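Local atomic coordinates of glycosyltransferase Gtf1 (Streptococcus pneumoniae, PDB entry 4PQG), a protein that belongs to the GT-B structural class of glycosyltransferases, pairing two domains built on parallel beta-sheets with an extended antiparallel beta-sheet domain. Residues V224-E229 with L245-H250; F282-T287 with V309-G314. All blocks are in the same frame, centred on the assembly; numbering follows the deposited sequence.

Contact 1: residues V224-E229 with L245-H250; sequences VILDRE and LAVVVH. With NAG (2-acetamido-2-deoxy-beta-D-glucopyranose), chain D.
Asp227 OD1 accepts a short hydrogen bond of 2.6 Å from His250 NE2. OD1 lies almost in the imidazole plane, whereas NE2 meets it on the anti side, 21° out of the carboxylate plane, and the two planar groups are turned 45° against each other. The other ring nitrogen, ND1, is hydrogen-bonded to O6 of NAG at 2.8 Å. Held at both nitrogens, the imidazole has its rotation fixed, and it bridges the carboxylate and the sugar. With CG beside the backbone N (chi1 -72°), the ring sits where Val248 can cover one of its faces with CG1, offset toward the rim. The other carboxylate oxygen, Asp227 OD2, is gripped by a salt bridge to Arg32 and a hydrogen bond from Gln29, so Asp227, itself held from helix 24-38, probably orients His250.

Behind this polar end the two strands run parallel. Ala246 N reaches Val224 O at 2.7 Å in a nearly straight bond, Leu226 N reaches Ala246 O at 2.9 Å, and Val248 N reaches Leu226 O at 3.1 Å. On one face the side chains of Val224 and Leu245 cross, CG1 of Val224 lying 4.1 Å from CD1 of Leu245, while Leu226 lies beside Val247. On the other, Ile225 CG1 touches Ala246 CB, and Ile225 CG2 presses on Val248 CG2 at 3.4 Å, tighter than usual for two carbons.

Strands 223-226 and 244-248, joined through helix 233-240, form a beta-alpha-beta unit in the middle of a seven-stranded parallel sheet. Strand 10-15 flanks the first of them, helix 24-38 packs over Ile225 and Val248, and helix 271-275 touches Val247 from the other face.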
loop_
_atom_site.group_PDB
_atom_site.type_symbol
_atom_site.label_atom_id
_atom_site.label_comp_id
_atom_site.label_asym_id
_atom_site.label_seq_id
_atom_site.Cartn_x
_atom_site.Cartn_y
_atom_site.Cartn_z
ATOM N N VAL A 224 16.778 -5.983 -8.868
ATOM C CA VAL A 224 15.643 -5.061 -8.973
ATOM C C VAL A 224 14.367 -5.895 -8.829
ATOM O O VAL A 224 14.133 -6.837 -9.593
ATOM C CB VAL A 224 15.673 -4.266 -10.301
ATOM C CG1 VAL A 224 14.427 -3.396 -10.456
ATOM C CG2 VAL A 224 16.935 -3.406 -10.359
ATOM N N ILE A 225 13.574 -5.556 -7.822
ATOM C CA ILE A 225 12.293 -6.201 -7.593
ATOM C C ILE A 225 11.189 -5.199 -7.914
ATOM O O ILE A 225 11.088 -4.132 -7.292
ATOM C CB ILE A 225 12.155 -6.697 -6.150
ATOM C CG1 ILE A 225 13.322 -7.638 -5.806
ATOM C CG2 ILE A 225 10.797 -7.358 -5.934
ATOM C CD1 ILE A 225 13.358 -8.104 -4.370
ATOM N N LEU A 226 10.365 -5.577 -8.874
ATOM C CA LEU A 226 9.301 -4.728 -9.364
ATOM C C LEU A 226 7.928 -5.107 -8.787
ATOM O O LEU A 226 7.362 -6.157 -9.113
ATOM C CB LEU A 226 9.284 -4.802 -10.883
ATOM C CG LEU A 226 8.409 -3.848 -11.688
ATOM C CD1 LEU A 226 8.705 -2.408 -11.316
ATOM C CD2 LEU A 226 8.686 -4.095 -13.169
ATOM N N ASP A 227 7.394 -4.229 -7.957
ATOM C CA ASP A 227 6.082 -4.457 -7.345
ATOM C C ASP A 227 4.903 -3.926 -8.155
ATOM O O ASP A 227 3.884 -4.625 -8.332
ATOM C CB ASP A 227 6.089 -3.919 -5.920
ATOM C CG ASP A 227 6.893 -4.807 -5.004
ATOM O OD1 ASP A 227 6.468 -5.987 -4.868
ATOM O OD2 ASP A 227 7.944 -4.361 -4.473
ATOM N N ARG A 228 5.053 -2.703 -8.645
ATOM C CA ARG A 228 4.061 -2.045 -9.486
ATOM C C ARG A 228 4.795 -1.170 -10.470
ATOM O O ARG A 228 5.816 -0.556 -10.119
ATOM C CB ARG A 228 3.215 -1.119 -8.664
ATOM C CG ARG A 228 2.010 -1.709 -8.015
ATOM C CD ARG A 228 1.139 -0.512 -7.693
ATOM N NE ARG A 228 0.663 -0.483 -6.313
ATOM C CZ ARG A 228 -0.523 -0.942 -5.946
ATOM N NH1 ARG A 228 -1.326 -1.481 -6.862
ATOM N NH2 ARG A 228 -0.903 -0.862 -4.676
ATOM N N GLU A 229 4.239 -1.044 -11.671
ATOM C CA GLU A 229 5.056 -0.649 -12.827
ATOM C C GLU A 229 4.288 0.090 -13.922
ATOM O O GLU A 229 4.841 0.355 -15.008
ATOM C CB GLU A 229 5.761 -1.924 -13.356
ATOM C CG GLU A 229 5.859 -2.142 -14.856
ATOM C CD GLU A 229 4.613 -2.735 -15.511
ATOM O OE1 GLU A 229 3.532 -2.831 -14.880
ATOM O OE2 GLU A 229 4.722 -3.091 -16.703
ATOM N N LEU A 245 16.506 -8.977 -12.522
ATOM C CA LEU A 245 15.160 -8.438 -12.489
ATOM C C LEU A 245 14.180 -9.494 -11.972
ATOM O O LEU A 245 14.064 -10.583 -12.537
ATOM C CB LEU A 245 14.740 -7.958 -13.890
ATOM C CG LEU A 245 13.308 -7.431 -14.041
ATOM C CD1 LEU A 245 13.102 -6.172 -13.208
ATOM C CD2 LEU A 245 12.953 -7.186 -15.497
ATOM N N ALA A 246 13.483 -9.162 -10.892
ATOM C CA ALA A 246 12.406 -9.999 -10.369
ATOM C C ALA A 246 11.100 -9.210 -10.431
ATOM O O ALA A 246 11.101 -7.986 -10.243
ATOM C CB ALA A 246 12.713 -10.430 -8.939
ATOM N N VAL A 247 10.006 -9.906 -10.739
ATOM C CA VAL A 247 8.659 -9.310 -10.756
ATOM C C VAL A 247 7.817 -10.028 -9.705
ATOM O O VAL A 247 7.681 -11.261 -9.736
ATOM C CB VAL A 247 7.986 -9.419 -12.142
ATOM C CG1 VAL A 247 6.488 -9.080 -12.074
ATOM C CG2 VAL A 247 8.712 -8.544 -13.158
ATOM N N VAL A 248 7.282 -9.262 -8.758
ATOM C CA VAL A 248 6.394 -9.832 -7.755
ATOM C C VAL A 248 4.957 -9.758 -8.254
ATOM O O VAL A 248 4.503 -8.689 -8.688
ATOM C CB VAL A 248 6.522 -9.115 -6.407
ATOM C CG1 VAL A 248 5.632 -9.761 -5.356
ATOM C CG2 VAL A 248 7.961 -9.162 -5.934
ATOM N N VAL A 249 4.280 -10.904 -8.209
ATOM C CA VAL A 249 2.869 -11.020 -8.556
ATOM C C VAL A 249 2.076 -10.907 -7.251
ATOM O O VAL A 249 2.250 -11.715 -6.342
ATOM C CB VAL A 249 2.571 -12.366 -9.257
ATOM C CG1 VAL A 249 1.097 -12.472 -9.644
ATOM C CG2 VAL A 249 3.473 -12.544 -10.475
ATOM N N HIS A 250 1.241 -9.880 -7.134
ATOM C CA HIS A 250 0.559 -9.621 -5.856
ATOM C C HIS A 250 -0.850 -10.143 -5.706
ATOM O O HIS A 250 -1.197 -10.750 -4.675
ATOM C CB HIS A 250 0.606 -8.140 -5.534
ATOM C CG HIS A 250 1.971 -7.665 -5.134
ATOM N ND1 HIS A 250 2.472 -7.867 -3.909
ATOM C CD2 HIS A 250 2.944 -6.988 -5.854
ATOM C CE1 HIS A 250 3.704 -7.341 -3.838
ATOM N NE2 HIS A 250 3.986 -6.789 -5.029
HETATM C C1 NAG D . -2.728 -7.643 -2.650
HETATM C C2 NAG D . -3.656 -8.842 -2.795
HETATM C C3 NAG D . -3.405 -9.478 -1.422
HETATM C C4 NAG D . -1.906 -9.650 -1.126
HETATM C C5 NAG D . -1.127 -8.337 -1.412
HETATM C C6 NAG D . 0.359 -8.381 -1.075
HETATM C C7 NAG D . -5.943 -9.129 -3.585
HETATM C C8 NAG D . -7.336 -8.568 -3.531
HETATM N N2 NAG D . -5.045 -8.458 -2.882
HETATM O O1 NAG D . -3.092 -6.374 -3.113
HETATM O O3 NAG D . -4.115 -10.694 -1.258
HETATM O O4 NAG D . -1.764 -9.997 0.231
HETATM O O5 NAG D . -1.375 -8.025 -2.785
HETATM O O6 NAG D . 0.957 -9.275 -1.986
HETATM O O7 NAG D . -5.688 -10.139 -4.260
#

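Contact 2: residues F282-T287 with V309-G314; sequences FFIVST and VTIPVG. With NAG (2-acetamido-2-deoxy-beta-D-glucopyranose), chain D.
Strands 282-285 and 308-310 pair in parallel: Val309 N bonds to Phe283 O at 2.8 Å, Val309 O receives Val285 N at 3.0 Å, and Val285 O takes Ile311 N at 2.9 Å in a more bent bond (144° at the hydrogen).

Val309 CG1 stands between its own backbone N and carbonyl carbon (chi1 58°), which carries it to Phe282, whose CD1 it meets obliquely at 3.4 Å. The same methyl lies alongside Ile284 CG1, the two side chains pointing the same way. Ile284 CG2 then reaches Ile311, touching CB at 3.8 Å, and helix 494-508 packs on this apolar row through Phe282 and Ile311. Val285 and Thr310 occupy the opposite face, where CG2 of the valine comes within 3.8 Å of the threonine OG1. That hydroxyl is held by Asn291 and Asp288, which tie it to helix 288-301. Past the strands, Ser286 OG faces the methyls of Val313, and CG1 and CG2 of Val313 each lie 3.4 Å from O6 of NAG.

Thr287 N-caps helix 288-301, bonding through OG1 to Gln290 N. Strand, capped helix and returning edge strand form the beta-alpha-beta crossover of a Rossmann-like sheet; the loops after the C-terminal ends of its strands here lie beside NAG and near the bound UDP.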
loop_
_atom_site.group_PDB
_atom_site.type_symbol
_atom_site.label_atom_id
_atom_site.label_comp_id
_atom_site.label_asym_id
_atom_site.label_seq_id
_atom_site.Cartn_x
_atom_site.Cartn_y
_atom_site.Cartn_z
ATOM N N PHE A 282 13.342 -13.949 -12.497
ATOM C CA PHE A 282 12.312 -14.785 -11.875
ATOM C C PHE A 282 11.062 -14.022 -11.441
ATOM O O PHE A 282 11.132 -12.844 -11.130
ATOM C CB PHE A 282 12.865 -15.600 -10.701
ATOM C CG PHE A 282 13.450 -14.782 -9.588
ATOM C CD1 PHE A 282 12.732 -14.566 -8.421
ATOM C CD2 PHE A 282 14.756 -14.285 -9.675
ATOM C CE1 PHE A 282 13.286 -13.844 -7.372
ATOM C CE2 PHE A 282 15.313 -13.558 -8.635
ATOM C CZ PHE A 282 14.579 -13.342 -7.474
ATOM N N PHE A 283 9.922 -14.706 -11.458
ATOM C CA PHE A 283 8.706 -14.167 -10.862
ATOM C C PHE A 283 8.569 -14.694 -9.438
ATOM O O PHE A 283 8.955 -15.834 -9.153
ATOM C CB PHE A 283 7.487 -14.552 -11.688
ATOM C CG PHE A 283 7.466 -13.948 -13.069
ATOM C CD1 PHE A 283 6.828 -12.720 -13.297
ATOM C CD2 PHE A 283 8.073 -14.596 -14.146
ATOM C CE1 PHE A 283 6.807 -12.163 -14.567
ATOM C CE2 PHE A 283 8.054 -14.042 -15.415
ATOM C CZ PHE A 283 7.412 -12.824 -15.625
ATOM N N ILE A 284 8.043 -13.850 -8.550
ATOM C CA ILE A 284 7.727 -14.240 -7.181
ATOM C C ILE A 284 6.203 -14.266 -6.984
ATOM O O ILE A 284 5.513 -13.298 -7.334
ATOM C CB ILE A 284 8.366 -13.274 -6.153
ATOM C CG1 ILE A 284 9.868 -13.098 -6.423
ATOM C CG2 ILE A 284 8.136 -13.764 -4.725
ATOM C CD1 ILE A 284 10.546 -12.090 -5.497
ATOM N N VAL A 285 5.681 -15.378 -6.462
ATOM C CA VAL A 285 4.265 -15.474 -6.053
ATOM C C VAL A 285 4.159 -15.889 -4.594
ATOM O O VAL A 285 5.088 -16.488 -4.065
ATOM C CB VAL A 285 3.444 -16.469 -6.899
ATOM C CG1 VAL A 285 3.426 -16.058 -8.360
ATOM C CG2 VAL A 285 3.977 -17.891 -6.737
ATOM N N SER A 286 3.023 -15.613 -3.950
ATOM C CA SER A 286 2.895 -15.869 -2.519
ATOM C C SER A 286 2.532 -17.304 -2.110
ATOM O O SER A 286 2.773 -17.687 -0.970
ATOM C CB SER A 286 1.907 -14.900 -1.879
ATOM O OG SER A 286 2.417 -13.578 -1.921
ATOM N N THR A 287 1.918 -18.060 -3.012
ATOM C CA THR A 287 1.502 -19.437 -2.711
ATOM C C THR A 287 1.911 -20.388 -3.813
ATOM O O THR A 287 2.049 -19.982 -4.964
ATOM C CB THR A 287 -0.015 -19.560 -2.564
ATOM O OG1 THR A 287 -0.631 -19.322 -3.835
ATOM C CG2 THR A 287 -0.541 -18.605 -1.526
ATOM N N VAL A 309 9.223 -18.482 -8.327
ATOM C CA VAL A 309 9.535 -18.904 -6.965
ATOM C C VAL A 309 8.395 -18.492 -6.040
ATOM O O VAL A 309 7.793 -17.432 -6.232
ATOM C CB VAL A 309 10.918 -18.376 -6.481
ATOM C CG1 VAL A 309 11.004 -16.865 -6.528
ATOM C CG2 VAL A 309 11.247 -18.861 -5.072
ATOM N N THR A 310 8.098 -19.339 -5.057
ATOM C CA THR A 310 7.084 -19.047 -4.063
ATOM C C THR A 310 7.712 -18.450 -2.813
ATOM O O THR A 310 8.464 -19.112 -2.112
ATOM C CB THR A 310 6.275 -20.297 -3.690
ATOM O OG1 THR A 310 5.607 -20.803 -4.859
ATOM C CG2 THR A 310 5.254 -19.973 -2.600
ATOM N N ILE A 311 7.413 -17.179 -2.547
ATOM C CA ILE A 311 7.857 -16.535 -1.321
ATOM C C ILE A 311 6.692 -15.719 -0.790
ATOM O O ILE A 311 6.274 -14.752 -1.437
ATOM C CB ILE A 311 9.073 -15.608 -1.529
ATOM C CG1 ILE A 311 10.157 -16.275 -2.384
ATOM C CG2 ILE A 311 9.625 -15.152 -0.185
ATOM C CD1 ILE A 311 11.195 -15.296 -2.892
ATOM N N PRO A 312 6.142 -16.121 0.368
ATOM C CA PRO A 312 5.037 -15.391 0.994
ATOM C C PRO A 312 5.418 -13.923 1.178
ATOM O O PRO A 312 6.541 -13.644 1.587
ATOM C CB PRO A 312 4.911 -16.064 2.353
ATOM C CG PRO A 312 5.339 -17.472 2.101
ATOM C CD PRO A 312 6.456 -17.371 1.100
ATOM N N VAL A 313 4.479 -13.016 0.883
ATOM C CA VAL A 313 4.683 -11.573 1.010
ATOM C C VAL A 313 4.683 -11.123 2.467
ATOM O O VAL A 313 5.057 -10.001 2.782
ATOM C CB VAL A 313 3.640 -10.738 0.208
ATOM C CG1 VAL A 313 3.851 -10.892 -1.291
ATOM C CG2 VAL A 313 2.206 -11.084 0.598
ATOM N N GLY A 314 4.257 -12.000 3.361
ATOM C CA GLY A 314 4.272 -11.665 4.782
ATOM C C GLY A 314 4.744 -12.845 5.602
ATOM O O GLY A 314 4.750 -13.978 5.129
HETATM C C1 NAG D . -2.728 -7.643 -2.650
HETATM C C2 NAG D . -3.656 -8.842 -2.795
HETATM C C3 NAG D . -3.405 -9.478 -1.422
HETATM C C4 NAG D . -1.906 -9.650 -1.126
HETATM C C5 NAG D . -1.127 -8.337 -1.412
HETATM C C6 NAG D . 0.359 -8.381 -1.075
HETATM C C7 NAG D . -5.943 -9.129 -3.585
HETATM C C8 NAG D . -7.336 -8.568 -3.531
HETATM N N2 NAG D . -5.045 -8.458 -2.882
HETATM O O1 NAG D . -3.092 -6.374 -3.113
HETATM O O3 NAG D . -4.115 -10.694 -1.258
HETATM O O4 NAG D . -1.764 -9.997 0.231
HETATM O O5 NAG D . -1.375 -8.025 -2.785
HETATM O O6 NAG D . 0.957 -9.275 -1.986
HETATM O O7 NAG D . -5.688 -10.139 -4.260
#

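From the N terminus, the chain lays down strands 10-15, 42-47 and 70-72, makes an excursion through the antiparallel sheet of 100-203, and returns at 224-229 beside strand 10-15. Contact 1 then closes the loop through helix 233-240. The chain continues by way of helix 271-275 to 282-287, and contact 2 closes a second loop through helix 288-301. The loops follow in series, neither enclosing nor crossing the other, yet their centres are only 10 Å apart because strands 244-248 and 282-285 are neighbours. Probable hydrogen bonds from Val249 N to Ile284 O and from Ile284 N to Val247 O join them. Together they extend the parallel sheet from its middle to edge strand 308-310, and both end at NAG.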